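Local coordinates for putative sugar ABC transporter (Yersinia enterocolitica subsp. enterocolitica 8081, PDB 5ULB), which probably binds methylthioribose-like sugars for an ABC importer and can hold the seleno analogue of methylthioribose, at residues Lys142-Lys147 / Gly172-Glu177; Ala23-Leu28 / Ala62-Phe67; Gly116-Gln121 / Glu280-Ser285; Ala250-Lys255 / Ile293-Leu298; Leu148-Phe153 / Asp214-Gly219. All coordinates share one frame; numbering follows the deposited sequence. Where two conformers were deposited one is given.

Contact 1: Lys142-Lys147 / Gly172-Glu177; sequences KANIIK and GITELE
Ile145 and Ile173 sit on neighbouring parallel strands, the two strands of a beta-alpha-beta unit whose helix 154-169 covers this face together with helix 124-138. The small Ala143 makes a hollow beside them. Ile173 CD1 fills it, 3.9 Å from Ala143 CB, while Ile173 CG2, anti to its own backbone N (CG1 at chi1 -56°), packs on Ile145 CD1, also at 3.9 Å. On the reverse face, Asn144 and Thr174 run side by side, with Asn144 OD1 3.4 Å from Thr174 CB.

The ladder breaks register at Leu176. Leu176 N donates to Ile145 O at 2.8 Å, yet Lys147 N donates to Glu177 O at 3.0 Å. The one-residue shift, with Leu176 at helical backbone angles, fits a beta bulge. It turns Leu176 CB toward the partner strand, so the side chain becomes a bump between Asn144 and Ile146; Leu176 CB meets Ile146 CD1 at 3.9 Å. The buried Glu177 N finds no partner in the model.

At the far end Lys147 and Glu175 cross without a salt bridge. Lys147 NZ bonds to Ser178 and Gln160, and Glu175 OE1 to Tyr163, while Lys147 CE rests 3.3 Å from Glu175 OE1.

Contact 2: Ala23-Leu28 / Ala62-Phe67; sequences AVIRNL and ARFQDF
Phe64 of helix 61-73 brings its ring up to Ile25 and Asn27 at the end of strand 21-26, the two segments running nearly antiparallel (169°) with their axes 8.7 Å apart. This is the tight part. Ile25 CG2 reaches Phe64 CD1 at 3.6 Å, and Asn27 CB approaches the same ring carbon, Phe64 CD1, at 3.5 Å. Ile25 O stands 3.5 Å from Phe64 CE1. The CG of Phe64 is anti to the backbone N (chi1 -178°), which directs the ring toward the strand. The Asn27 amide is inclined 45° to the ring, its OD1 3.5 Å from Phe64 CB.

One helical turn later the fit is looser. Phe67 offers mainly its CB, 3.8 Å from Ile25 CG2, and then leads its ring away to meet Phe55; it remains partly exposed. Ala62, Arg63 and Asp66, on other sides of the helix, face solvent.

No hydrogen bond links the two segments, so van der Waals contact, mostly apolar, joins them. The polar end of Asn27 bonds elsewhere, OD1 to Ser57 and ND2 to Asp61 and the carbonyl of Gln83. Asn27 thus turns carbon to the ring and polar atoms to other loops, one residue before Leu28, which touches the sugar.

Contact 3: Gly116-Gln121 / Glu280-Ser285; sequences GLTVTQ and EETPAS
Thr118 OG1 has two partners: it donates to Pro283 O at 2.7 Å, and Lys276 NZ of helix 262-278 is bonded to it as well. The hydroxyl lies nearly in line with the Pro283 carbonyl, a C=O...O angle of 164°. It is placed there by its first torsion (chi1 -54°), with OG1 opposite the carbonyl carbon, while the methyl Thr118 CG2 also lies against Pro283 O at 3.4 Å. Lys276 NZ bonds to Thr282 OG1 and Gly116 O too, so one ammonium group ties both segments together.

Next comes the backbone. Val119 N donates to Ala284 O at 2.9 Å with an N-H...O angle of 168°, and Ser285 CA points a weak C-H...O contact at Val119 O, 3.2 Å away. On this backbone evidence Val119 and Ser285 form a parallel bridge where the loop becomes strand. Val119, Gln121 and Ser285 each have a second conformer, which leaves the 3.0 Å bond of Gln121 NE2 to Ser285 OG doubtful.

The bridge inserts the start of strand 285-294 beside strand 118-122, whose other edge pairs with strand 102-106. Leu272 of helix 262-278 packs against Thr118 and Thr282 beside this junction.

Contact 4: Ala250-Lys255 / Ile293-Leu298; sequences ANSPWK and IPQALL
Where strand 285-294 leaves its antiparallel neighbour 254-259 and turns into helix 295-299, Gln295, the first residue after the N-cap Pro294, makes the join to Lys255. Its backbone N donates to Lys255 O, Gln295 N to Lys255 O measuring 3.0 Å. This is a single bond beyond the backbone pairing of Ile293 with Ser257, and it uses an N-H that the first turn of the helix cannot satisfy internally. The donor stands above the Lys255 carbonyl plane.

The Gln295 side chain reaches further. Its chain is extended (chi1 177°, chi2 176°), which carries the amide past Trp254 O to Ser252 in the loop before the strand. Gln295 NE2 donates to Ser252 O at 3.0 Å in an almost straight bond, N-H...O 174°. That oxygen lies in the Gln295 amide plane, although NE2 stands well above the plane of the Ser252 carbonyl. Met247 O is a second partner of NE2, so the amide nitrogen is held by two carbonyls. Trp254 O sits over the face of the amide, 3.2 Å from Gln295 CD, without a hydrogen bond. The bent Lys255 chain passes at a slant across the OE1 end, its CD 3.3 Å from Gln295 OE1.

Ser252 is itself fixed: Ser252 OG accepts from Trp254 N at 3.2 Å and bonds to Leu246 O. The first of these bonds is the signature of an ST turn, leading into strand 254-259.

Contact 5: Leu148-Phe153 / Asp214-Gly219; sequences LWVAGF and DAFTQG
Phe216, in the first turn of helix 214-226, meets Leu148 and Val150 where strand 143-148 runs out into the loop before helix 154-169. Apolar side-chain contacts come first. At the base the two methylenes touch, Leu148 CB to Phe216 CB at 3.6 Å, and Leu148 CD1 reaches over the helix backbone to 3.7 Å from Phe216 O. At the far end, Val150 CG1 stands at the ring edge, in the ring plane, 3.9 Å from Phe216 CZ; the two side chains meet at about a right angle. This branch of Val150 sits between backbone N and carbonyl carbon (chi1 62°), which turns it to the ring.

Ring against backbone is the second kind. Phe216 CE2 comes to 3.6 Å from Trp149 N, so the phenyl ring runs along the chain from Leu148 to Val150. Trp213 adds an edge-to-face meeting with it.

Polar bonds lie outside the pair: Leu148 O with Thr212 OG1, Thr217 OG1 with Ser236 OG, and Trp149 NE1 with Met156 O. The loop is thus set against the helix by van der Waals contact, without a hydrogen bond across, and the same Val150 also touches the bound sugar, giving that part of the pocket a nonpolar wall.

In the fold
The contacts fall on the two lobes of a periplasmic binding protein: contacts 2 and 3 in one, contacts 1, 4 and 5 in the other, with the sugar between. Contacts 2 and 5 meet across the cleft, Phe153 CE2 lying 3.9 Å from Asn27 O and 4.0 Å from Leu28 CD2. The side chain of Val150 is about 4 Å from the bound sugar and that of Arg26 about 5 Å. The side chain of Gln121 is about 8 Å from the bound sugar, that of Trp254 about 11 Å and that of Lys147 about 12 Å. Contact 1 runs directly into contact 5 along the chain, and Trp254 CH2 of contact 4 packs on Thr217 CG2 of contact 5 at 3.5 Å. Contacts 3 and 4 lie toward opposite ends of strand 285-294.

Contact 1: Lys142-Lys147 / Gly172-Glu177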
# COMPACT_ATOMS: atom_id res chain seq x y z
N LYS A 142 6.84 2.45 -27.95
CA LYS A 142 7.80 3.54 -28.27
C LYS A 142 7.38 4.77 -27.43
O LYS A 142 6.38 5.43 -27.71
CB LYS A 142 7.72 3.93 -29.75
CG LYS A 142 8.75 5.06 -30.06
CD LYS A 142 8.70 5.33 -31.58
CE LYS A 142 10.02 5.73 -32.20
NZ LYS A 142 10.22 7.07 -31.62
N ALA A 143 8.23 5.09 -26.45
CA ALA A 143 7.92 6.24 -25.57
C ALA A 143 9.16 6.63 -24.84
O ALA A 143 9.95 5.77 -24.36
CB ALA A 143 6.83 5.81 -24.58
N ASN A 144 9.28 7.95 -24.66
CA ASN A 144 10.28 8.53 -23.69
C ASN A 144 9.55 8.73 -22.37
O ASN A 144 8.53 9.44 -22.38
CB ASN A 144 10.80 9.84 -24.26
CG ASN A 144 11.60 9.60 -25.52
OD1 ASN A 144 12.47 8.70 -25.52
ND2 ASN A 144 11.29 10.36 -26.60
N ILE A 145 10.04 8.16 -21.28
CA ILE A 145 9.31 8.15 -19.99
C ILE A 145 10.16 8.72 -18.89
O ILE A 145 11.40 8.66 -18.91
CB ILE A 145 8.76 6.78 -19.66
CG1 ILE A 145 9.82 5.78 -19.28
CG2 ILE A 145 7.92 6.27 -20.86
CD1 ILE A 145 9.29 4.53 -18.71
N ILE A 146 9.42 9.14 -17.84
CA ILE A 146 10.03 9.35 -16.52
C ILE A 146 9.43 8.26 -15.61
O ILE A 146 8.25 8.03 -15.66
CB ILE A 146 9.66 10.78 -15.96
CG1 ILE A 146 9.96 11.88 -16.97
CG2 ILE A 146 10.35 11.00 -14.65
CD1 ILE A 146 11.32 11.93 -17.45
N LYS A 147 10.27 7.72 -14.73
CA LYS A 147 9.84 6.79 -13.70
C LYS A 147 9.89 7.56 -12.35
O LYS A 147 10.83 8.24 -12.05
CB LYS A 147 10.81 5.58 -13.66
CG LYS A 147 10.54 4.61 -12.51
CD LYS A 147 11.24 3.31 -12.71
CE LYS A 147 12.71 3.29 -12.73
NZ LYS A 147 13.33 3.46 -11.49
N GLY A 172 12.10 0.09 -27.49
CA GLY A 172 11.73 1.43 -27.83
C GLY A 172 11.16 2.26 -26.69
O GLY A 172 10.82 3.43 -26.90
N ILE A 173 11.16 1.73 -25.48
CA ILE A 173 10.85 2.51 -24.28
C ILE A 173 12.15 3.01 -23.72
O ILE A 173 13.07 2.25 -23.46
CB ILE A 173 10.09 1.74 -23.22
CG1 ILE A 173 8.78 1.12 -23.74
CG2 ILE A 173 9.79 2.66 -22.04
CD1 ILE A 173 7.72 2.06 -24.18
N THR A 174 12.29 4.35 -23.60
CA THR A 174 13.50 4.97 -23.13
C THR A 174 13.18 5.63 -21.78
O THR A 174 12.34 6.51 -21.74
CB THR A 174 14.03 5.99 -24.12
OG1 THR A 174 14.34 5.38 -25.37
CG2 THR A 174 15.23 6.75 -23.54
N GLU A 175 13.89 5.24 -20.69
CA GLU A 175 13.77 5.90 -19.43
C GLU A 175 14.71 7.10 -19.45
O GLU A 175 15.93 6.95 -19.45
CB GLU A 175 14.17 4.98 -18.32
CG GLU A 175 14.04 5.61 -16.93
CD GLU A 175 14.68 4.80 -15.82
OE1 GLU A 175 14.27 3.64 -15.62
OE2 GLU A 175 15.60 5.30 -15.08
N LEU A 176 14.13 8.27 -19.45
CA LEU A 176 14.94 9.52 -19.42
C LEU A 176 15.58 9.69 -18.06
O LEU A 176 16.75 10.11 -17.98
CB LEU A 176 14.11 10.71 -19.85
CG LEU A 176 13.55 10.72 -21.22
CD1 LEU A 176 12.57 11.87 -21.30
CD2 LEU A 176 14.59 10.69 -22.27
N GLU A 177 14.80 9.50 -16.98
CA GLU A 177 15.20 9.73 -15.61
C GLU A 177 14.26 8.98 -14.70
O GLU A 177 13.11 8.73 -15.05
CB GLU A 177 15.09 11.30 -15.29
CG GLU A 177 15.98 11.69 -14.19
CD GLU A 177 16.23 13.17 -14.16
OE1 GLU A 177 16.40 13.58 -12.98
OE2 GLU A 177 16.40 13.87 -15.26

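Contact 2: Ala23-Leu28 / Ala62-Phe67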
# COMPACT_ATOMS: atom_id res chain seq x y z
N ALA A 23 0.01 -3.05 18.37
CA ALA A 23 0.84 -1.91 17.91
C ALA A 23 1.03 -2.06 16.38
O ALA A 23 1.43 -3.17 15.93
CB ALA A 23 2.14 -1.86 18.63
N VAL A 24 0.83 -1.00 15.65
CA VAL A 24 1.13 -0.97 14.22
C VAL A 24 2.24 0.04 13.97
O VAL A 24 2.10 1.23 14.38
CB VAL A 24 -0.13 -0.58 13.44
CG1 VAL A 24 0.11 -0.56 11.95
CG2 VAL A 24 -1.30 -1.44 13.85
N ILE A 25 3.33 -0.36 13.37
CA ILE A 25 4.47 0.52 13.08
C ILE A 25 4.66 0.45 11.58
O ILE A 25 4.96 -0.62 11.02
CB ILE A 25 5.72 0.14 13.86
CG1 ILE A 25 5.48 0.00 15.36
CG2 ILE A 25 6.76 1.25 13.59
CD1 ILE A 25 5.11 -1.35 15.85
N ARG A 26 4.59 1.62 10.94
CA ARG A 26 4.69 1.73 9.48
C ARG A 26 5.85 2.69 9.18
O ARG A 26 5.94 3.81 9.72
CB ARG A 26 3.40 2.10 8.81
CG ARG A 26 3.45 2.33 7.32
CD ARG A 26 2.09 2.13 6.69
NE ARG A 26 2.06 2.63 5.35
CZ ARG A 26 1.46 2.03 4.30
NH1 ARG A 26 1.16 0.72 4.29
NH2 ARG A 26 1.39 2.70 3.18
N ASN A 27 6.74 2.29 8.24
CA ASN A 27 7.95 3.01 7.93
C ASN A 27 7.80 4.09 6.87
O ASN A 27 8.61 4.15 5.95
CB ASN A 27 9.04 2.01 7.54
CG ASN A 27 10.43 2.54 7.59
OD1 ASN A 27 10.76 3.48 8.33
ND2 ASN A 27 11.33 1.85 6.86
N LEU A 28 6.71 4.89 6.97
CA LEU A 28 6.41 5.94 6.06
C LEU A 28 5.87 7.12 6.83
O LEU A 28 5.72 7.05 8.07
CB LEU A 28 5.45 5.48 4.92
CG LEU A 28 6.00 4.41 3.97
CD1 LEU A 28 4.89 3.98 3.06
CD2 LEU A 28 7.13 4.99 3.15
N ALA A 62 15.73 4.47 11.82
CA ALA A 62 16.06 4.50 13.24
C ALA A 62 14.86 4.68 14.10
O ALA A 62 14.70 3.95 15.12
CB ALA A 62 17.08 5.51 13.54
N ARG A 63 14.00 5.58 13.70
CA ARG A 63 12.76 5.85 14.45
C ARG A 63 11.84 4.63 14.34
O ARG A 63 11.20 4.22 15.33
CB ARG A 63 12.08 7.09 13.93
CG ARG A 63 12.93 8.37 14.19
CD ARG A 63 12.32 9.71 13.83
NE ARG A 63 11.31 10.07 14.82
CZ ARG A 63 10.02 9.91 14.67
NH1 ARG A 63 9.24 10.28 15.71
NH2 ARG A 63 9.52 9.42 13.53
N PHE A 64 11.78 3.95 13.17
CA PHE A 64 11.02 2.72 12.98
C PHE A 64 11.46 1.67 14.00
O PHE A 64 10.64 1.10 14.75
CB PHE A 64 11.22 2.21 11.58
CG PHE A 64 10.41 0.94 11.30
CD1 PHE A 64 9.08 1.05 10.90
CD2 PHE A 64 10.97 -0.27 11.38
CE1 PHE A 64 8.41 -0.09 10.59
CE2 PHE A 64 10.25 -1.42 11.11
CZ PHE A 64 8.99 -1.32 10.75
N GLN A 65 12.77 1.39 14.07
CA GLN A 65 13.30 0.49 15.01
C GLN A 65 13.03 0.81 16.47
O GLN A 65 12.65 -0.10 17.25
CB GLN A 65 14.78 0.22 14.77
CG GLN A 65 15.14 -0.41 13.42
CD GLN A 65 16.57 -0.41 13.19
OE1 GLN A 65 17.34 -1.28 13.67
NE2 GLN A 65 17.01 0.59 12.39
N ASP A 66 13.18 2.10 16.78
CA ASP A 66 12.85 2.48 18.18
C ASP A 66 11.35 2.19 18.52
O ASP A 66 11.05 1.68 19.60
CB ASP A 66 13.14 3.97 18.36
CG ASP A 66 14.61 4.31 18.34
OD1 ASP A 66 15.49 3.41 18.50
OD2 ASP A 66 14.82 5.56 18.23
N PHE A 67 10.44 2.51 17.59
CA PHE A 67 9.04 2.23 17.80
C PHE A 67 8.78 0.76 18.00
O PHE A 67 7.98 0.35 18.85
CB PHE A 67 8.13 2.82 16.77
CG PHE A 67 7.97 4.30 16.79
CD1 PHE A 67 7.67 4.97 17.91
CD2 PHE A 67 7.94 4.99 15.58
CE1 PHE A 67 7.41 6.33 17.88
CE2 PHE A 67 7.64 6.35 15.56
CZ PHE A 67 7.40 7.02 16.72

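Contact 3: Gly116-Gln121 / Glu280-Ser285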
# COMPACT_ATOMS: atom_id res chain seq x y z
N GLY A 116 5.48 -18.79 12.84
CA GLY A 116 4.53 -17.90 13.42
C GLY A 116 4.25 -16.62 12.75
O GLY A 116 3.19 -15.99 13.01
N LEU A 117 5.13 -16.24 11.82
CA LEU A 117 4.97 -14.99 11.05
C LEU A 117 4.08 -15.27 9.82
O LEU A 117 4.24 -16.29 9.18
CB LEU A 117 6.37 -14.53 10.60
CG LEU A 117 6.34 -13.26 9.78
CD1 LEU A 117 5.80 -12.06 10.53
CD2 LEU A 117 7.73 -12.99 9.27
N THR A 118 3.20 -14.31 9.53
CA THR A 118 2.72 -14.20 8.18
C THR A 118 3.34 -13.00 7.51
O THR A 118 3.26 -11.88 8.05
CB THR A 118 1.16 -14.10 8.10
OG1 THR A 118 0.56 -15.17 8.79
CG2 THR A 118 0.66 -14.01 6.68
N VAL A 119 3.85 -13.16 6.26
CA VAL A 119 4.31 -12.08 5.45
C VAL A 119 3.28 -11.78 4.39
O VAL A 119 2.80 -12.70 3.71
CB VAL A 119 5.70 -12.33 4.85
CG1 VAL A 119 6.75 -12.58 5.92
CG2 VAL A 119 5.68 -13.44 3.84
N THR A 120 2.90 -10.52 4.25
CA THR A 120 1.93 -10.13 3.30
C THR A 120 2.47 -9.10 2.35
O THR A 120 3.37 -8.33 2.69
CB THR A 120 0.61 -9.65 3.93
OG1 THR A 120 0.71 -8.33 4.48
CG2 THR A 120 0.04 -10.59 5.04
N GLN A 121 1.93 -9.09 1.11
CA GLN A 121 2.38 -8.18 0.08
C GLN A 121 1.33 -8.12 -1.00
O GLN A 121 0.46 -8.97 -1.07
CB GLN A 121 3.72 -8.58 -0.49
CG GLN A 121 3.82 -10.04 -0.93
CD GLN A 121 4.03 -11.10 0.20
OE1 GLN A 121 4.65 -10.79 1.21
NE2 GLN A 121 3.37 -12.24 0.11
N GLU A 280 -5.36 -19.99 16.09
CA GLU A 280 -5.84 -20.54 14.81
C GLU A 280 -4.75 -20.51 13.76
O GLU A 280 -3.95 -19.55 13.73
CB GLU A 280 -7.08 -19.79 14.33
CG GLU A 280 -8.31 -19.98 15.16
CD GLU A 280 -9.54 -19.28 14.63
OE1 GLU A 280 -9.50 -18.43 13.67
OE2 GLU A 280 -10.61 -19.65 15.07
N GLU A 281 -4.70 -21.52 12.90
CA GLU A 281 -3.69 -21.58 11.86
C GLU A 281 -3.73 -20.38 10.96
O GLU A 281 -4.84 -19.96 10.57
CB GLU A 281 -3.88 -22.87 11.05
CG GLU A 281 -2.92 -23.05 9.89
CD GLU A 281 -3.19 -24.30 9.06
OE1 GLU A 281 -4.25 -24.98 9.30
OE2 GLU A 281 -2.32 -24.60 8.24
N THR A 282 -2.58 -19.86 10.61
CA THR A 282 -2.40 -18.79 9.63
C THR A 282 -1.23 -19.13 8.72
O THR A 282 -0.34 -19.83 9.09
CB THR A 282 -2.10 -17.44 10.35
OG1 THR A 282 -1.01 -17.57 11.24
CG2 THR A 282 -3.38 -16.90 11.03
N PRO A 283 -1.29 -18.71 7.45
CA PRO A 283 -0.32 -19.13 6.48
C PRO A 283 0.98 -18.39 6.63
O PRO A 283 1.05 -17.30 7.23
CB PRO A 283 -0.97 -18.74 5.16
CG PRO A 283 -1.85 -17.60 5.48
CD PRO A 283 -2.35 -17.88 6.88
N ALA A 284 2.05 -18.89 6.06
CA ALA A 284 3.34 -18.25 6.04
C ALA A 284 3.34 -16.95 5.21
O ALA A 284 4.03 -15.98 5.56
CB ALA A 284 4.39 -19.21 5.46
N SER A 285 2.51 -16.94 4.16
CA SER A 285 2.51 -15.84 3.21
C SER A 285 1.08 -15.61 2.74
O SER A 285 0.28 -16.54 2.61
CB SER A 285 3.48 -16.12 2.01
OG SER A 285 3.58 -15.04 1.09
O HOH W 1 1.96 -18.22 10.43

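Contact 4: Ala250-Lys255 / Ile293-Leu298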
# COMPACT_ATOMS: atom_id res chain seq x y z
N ALA A 250 -10.62 18.46 -15.46
CA ALA A 250 -10.42 18.89 -16.80
C ALA A 250 -8.97 18.69 -17.22
O ALA A 250 -8.00 19.13 -16.44
CB ALA A 250 -10.85 20.36 -16.98
N ASN A 251 -8.80 18.20 -18.40
CA ASN A 251 -7.46 18.03 -18.99
C ASN A 251 -6.61 16.98 -18.31
O ASN A 251 -5.37 16.90 -18.51
CB ASN A 251 -6.71 19.38 -19.21
CG ASN A 251 -7.53 20.35 -19.99
OD1 ASN A 251 -8.13 20.00 -21.04
ND2 ASN A 251 -7.56 21.56 -19.53
N SER A 252 -7.22 16.24 -17.38
CA SER A 252 -6.50 15.29 -16.67
C SER A 252 -5.77 14.19 -17.48
O SER A 252 -6.36 13.46 -18.22
CB SER A 252 -7.41 14.54 -15.66
OG SER A 252 -6.60 13.54 -14.99
N PRO A 253 -4.45 14.10 -17.28
CA PRO A 253 -3.60 13.10 -17.93
C PRO A 253 -3.53 11.77 -17.15
O PRO A 253 -2.77 10.92 -17.53
CB PRO A 253 -2.25 13.74 -17.94
CG PRO A 253 -2.22 14.61 -16.84
CD PRO A 253 -3.59 15.09 -16.62
N TRP A 254 -4.31 11.60 -16.08
CA TRP A 254 -4.16 10.42 -15.21
C TRP A 254 -5.00 9.26 -15.78
O TRP A 254 -6.20 9.19 -15.56
CB TRP A 254 -4.60 10.77 -13.77
CG TRP A 254 -4.25 9.73 -12.73
CD1 TRP A 254 -4.33 8.34 -12.79
CD2 TRP A 254 -3.69 9.96 -11.44
NE1 TRP A 254 -3.91 7.79 -11.65
CE2 TRP A 254 -3.50 8.74 -10.80
CE3 TRP A 254 -3.35 11.14 -10.73
CZ2 TRP A 254 -2.97 8.63 -9.51
CZ3 TRP A 254 -2.78 11.02 -9.50
CH2 TRP A 254 -2.63 9.80 -8.92
N LYS A 255 -4.35 8.38 -16.54
CA LYS A 255 -5.03 7.38 -17.35
C LYS A 255 -5.45 6.11 -16.62
O LYS A 255 -6.49 5.54 -16.98
CB LYS A 255 -4.14 6.98 -18.53
CG LYS A 255 -3.76 7.99 -19.46
CD LYS A 255 -4.86 8.93 -19.80
CE LYS A 255 -5.56 8.36 -20.89
NZ LYS A 255 -5.15 9.31 -22.03
N ILE A 293 -8.00 0.29 -12.67
CA ILE A 293 -9.03 1.29 -12.62
C ILE A 293 -8.77 2.30 -13.75
O ILE A 293 -7.85 3.08 -13.67
CB ILE A 293 -9.07 2.06 -11.27
CG1 ILE A 293 -9.16 1.09 -10.11
CG2 ILE A 293 -10.21 3.12 -11.23
CD1 ILE A 293 -8.86 1.69 -8.76
N PRO A 294 -9.53 2.25 -14.81
CA PRO A 294 -9.32 3.20 -15.99
C PRO A 294 -10.01 4.55 -15.77
O PRO A 294 -11.11 4.61 -15.27
CB PRO A 294 -9.92 2.48 -17.20
CG PRO A 294 -11.02 1.64 -16.55
CD PRO A 294 -10.63 1.28 -15.13
N GLN A 295 -9.35 5.60 -16.22
CA GLN A 295 -9.89 6.94 -16.14
C GLN A 295 -11.27 7.06 -16.71
O GLN A 295 -12.14 7.72 -16.15
CB GLN A 295 -8.96 7.89 -16.87
CG GLN A 295 -9.38 9.32 -16.95
CD GLN A 295 -8.39 10.21 -17.60
OE1 GLN A 295 -7.81 9.84 -18.63
NE2 GLN A 295 -8.17 11.43 -17.03
N ALA A 296 -11.52 6.40 -17.83
CA ALA A 296 -12.84 6.60 -18.50
C ALA A 296 -14.00 6.15 -17.58
O ALA A 296 -15.10 6.75 -17.63
CB ALA A 296 -12.91 5.90 -19.78
N LEU A 297 -13.76 5.11 -16.79
CA LEU A 297 -14.77 4.69 -15.82
C LEU A 297 -15.20 5.81 -14.86
O LEU A 297 -16.40 6.00 -14.60
CB LEU A 297 -14.28 3.39 -15.11
CG LEU A 297 -15.23 2.78 -14.12
CD1 LEU A 297 -16.43 2.22 -14.83
CD2 LEU A 297 -14.53 1.70 -13.30
N LEU A 298 -14.20 6.43 -14.30
CA LEU A 298 -14.43 7.51 -13.40
C LEU A 298 -15.06 8.72 -14.04
O LEU A 298 -16.00 9.32 -13.47
CB LEU A 298 -13.14 7.85 -12.62
CG LEU A 298 -12.96 7.19 -11.30
CD1 LEU A 298 -14.06 7.56 -10.27
CD2 LEU A 298 -12.94 5.74 -11.53

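Contact 5: Leu148-Phe153 / Asp214-Gly219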
# COMPACT_ATOMS: atom_id res chain seq x y z
N LEU A 148 8.80 7.35 -11.59
CA LEU A 148 8.76 7.88 -10.17
C LEU A 148 8.87 6.66 -9.28
O LEU A 148 8.02 5.76 -9.31
CB LEU A 148 7.48 8.62 -9.89
CG LEU A 148 6.97 9.57 -11.00
CD1 LEU A 148 5.60 10.16 -10.68
CD2 LEU A 148 7.98 10.68 -11.28
N TRP A 149 9.96 6.60 -8.48
CA TRP A 149 10.34 5.38 -7.83
C TRP A 149 11.40 5.73 -6.72
O TRP A 149 12.10 6.73 -6.89
CB TRP A 149 11.02 4.45 -8.85
CG TRP A 149 11.48 3.11 -8.41
CD1 TRP A 149 10.74 1.99 -8.17
CD2 TRP A 149 12.84 2.76 -8.01
NE1 TRP A 149 11.55 1.03 -7.71
CE2 TRP A 149 12.85 1.41 -7.61
CE3 TRP A 149 14.05 3.45 -8.05
CZ2 TRP A 149 13.99 0.75 -7.26
CZ3 TRP A 149 15.18 2.82 -7.66
CH2 TRP A 149 15.12 1.49 -7.28
N VAL A 150 11.44 4.97 -5.70
CA VAL A 150 12.48 5.08 -4.61
C VAL A 150 13.05 3.72 -4.30
O VAL A 150 12.32 2.77 -4.12
CB VAL A 150 11.92 5.82 -3.39
CG1 VAL A 150 10.75 5.12 -2.74
CG2 VAL A 150 12.99 6.11 -2.38
N ALA A 151 14.38 3.67 -4.15
CA ALA A 151 15.04 2.39 -3.84
C ALA A 151 14.80 1.94 -2.42
O ALA A 151 14.54 2.72 -1.52
CB ALA A 151 16.51 2.53 -4.07
N GLY A 152 14.96 0.63 -2.22
CA GLY A 152 15.19 0.09 -0.92
C GLY A 152 14.04 -0.46 -0.15
O GLY A 152 14.29 -0.95 1.01
N PHE A 153 12.83 -0.27 -0.60
CA PHE A 153 11.65 -0.81 -0.02
C PHE A 153 11.27 -2.08 -0.76
O PHE A 153 11.33 -2.08 -2.00
CB PHE A 153 10.51 0.18 -0.06
CG PHE A 153 10.70 1.38 0.84
CD1 PHE A 153 11.41 2.49 0.39
CD2 PHE A 153 10.14 1.45 2.06
CE1 PHE A 153 11.61 3.59 1.21
CE2 PHE A 153 10.31 2.50 2.89
CZ PHE A 153 11.06 3.54 2.50
N ASP A 214 1.22 6.28 -5.59
CA ASP A 214 0.36 7.41 -5.96
C ASP A 214 0.75 8.71 -5.25
O ASP A 214 0.39 9.79 -5.74
CB ASP A 214 -1.13 7.17 -5.82
CG ASP A 214 -1.66 6.89 -4.42
OD1 ASP A 214 -0.84 6.65 -3.53
OD2 ASP A 214 -2.95 6.96 -4.32
N ALA A 215 1.55 8.64 -4.15
CA ALA A 215 2.09 9.89 -3.61
C ALA A 215 2.96 10.58 -4.60
O ALA A 215 2.96 11.83 -4.70
CB ALA A 215 2.86 9.59 -2.31
N PHE A 216 3.77 9.84 -5.34
CA PHE A 216 4.54 10.40 -6.42
C PHE A 216 3.65 10.89 -7.55
O PHE A 216 3.85 12.02 -8.03
CB PHE A 216 5.55 9.37 -6.99
CG PHE A 216 6.62 8.85 -6.06
CD1 PHE A 216 7.22 9.65 -5.11
CD2 PHE A 216 7.08 7.53 -6.16
CE1 PHE A 216 8.26 9.17 -4.34
CE2 PHE A 216 8.10 7.05 -5.40
CZ PHE A 216 8.69 7.88 -4.49
N THR A 217 2.70 10.09 -7.98
CA THR A 217 1.90 10.45 -9.12
C THR A 217 1.09 11.71 -8.82
O THR A 217 0.94 12.54 -9.72
CB THR A 217 0.96 9.31 -9.47
OG1 THR A 217 1.74 8.10 -9.53
CG2 THR A 217 0.29 9.54 -10.81
N GLN A 218 0.62 11.89 -7.57
CA GLN A 218 -0.07 13.12 -7.25
C GLN A 218 0.81 14.33 -7.48
O GLN A 218 0.32 15.39 -7.95
CB GLN A 218 -0.53 13.05 -5.80
CG GLN A 218 -1.69 12.12 -5.53
CD GLN A 218 -1.84 11.70 -4.08
OE1 GLN A 218 -1.06 12.17 -3.18
NE2 GLN A 218 -2.77 10.80 -3.82
N GLY A 219 2.07 14.23 -7.06
CA GLY A 219 2.95 15.37 -7.30
C GLY A 219 3.23 15.60 -8.74
O GLY A 219 3.32 16.75 -9.27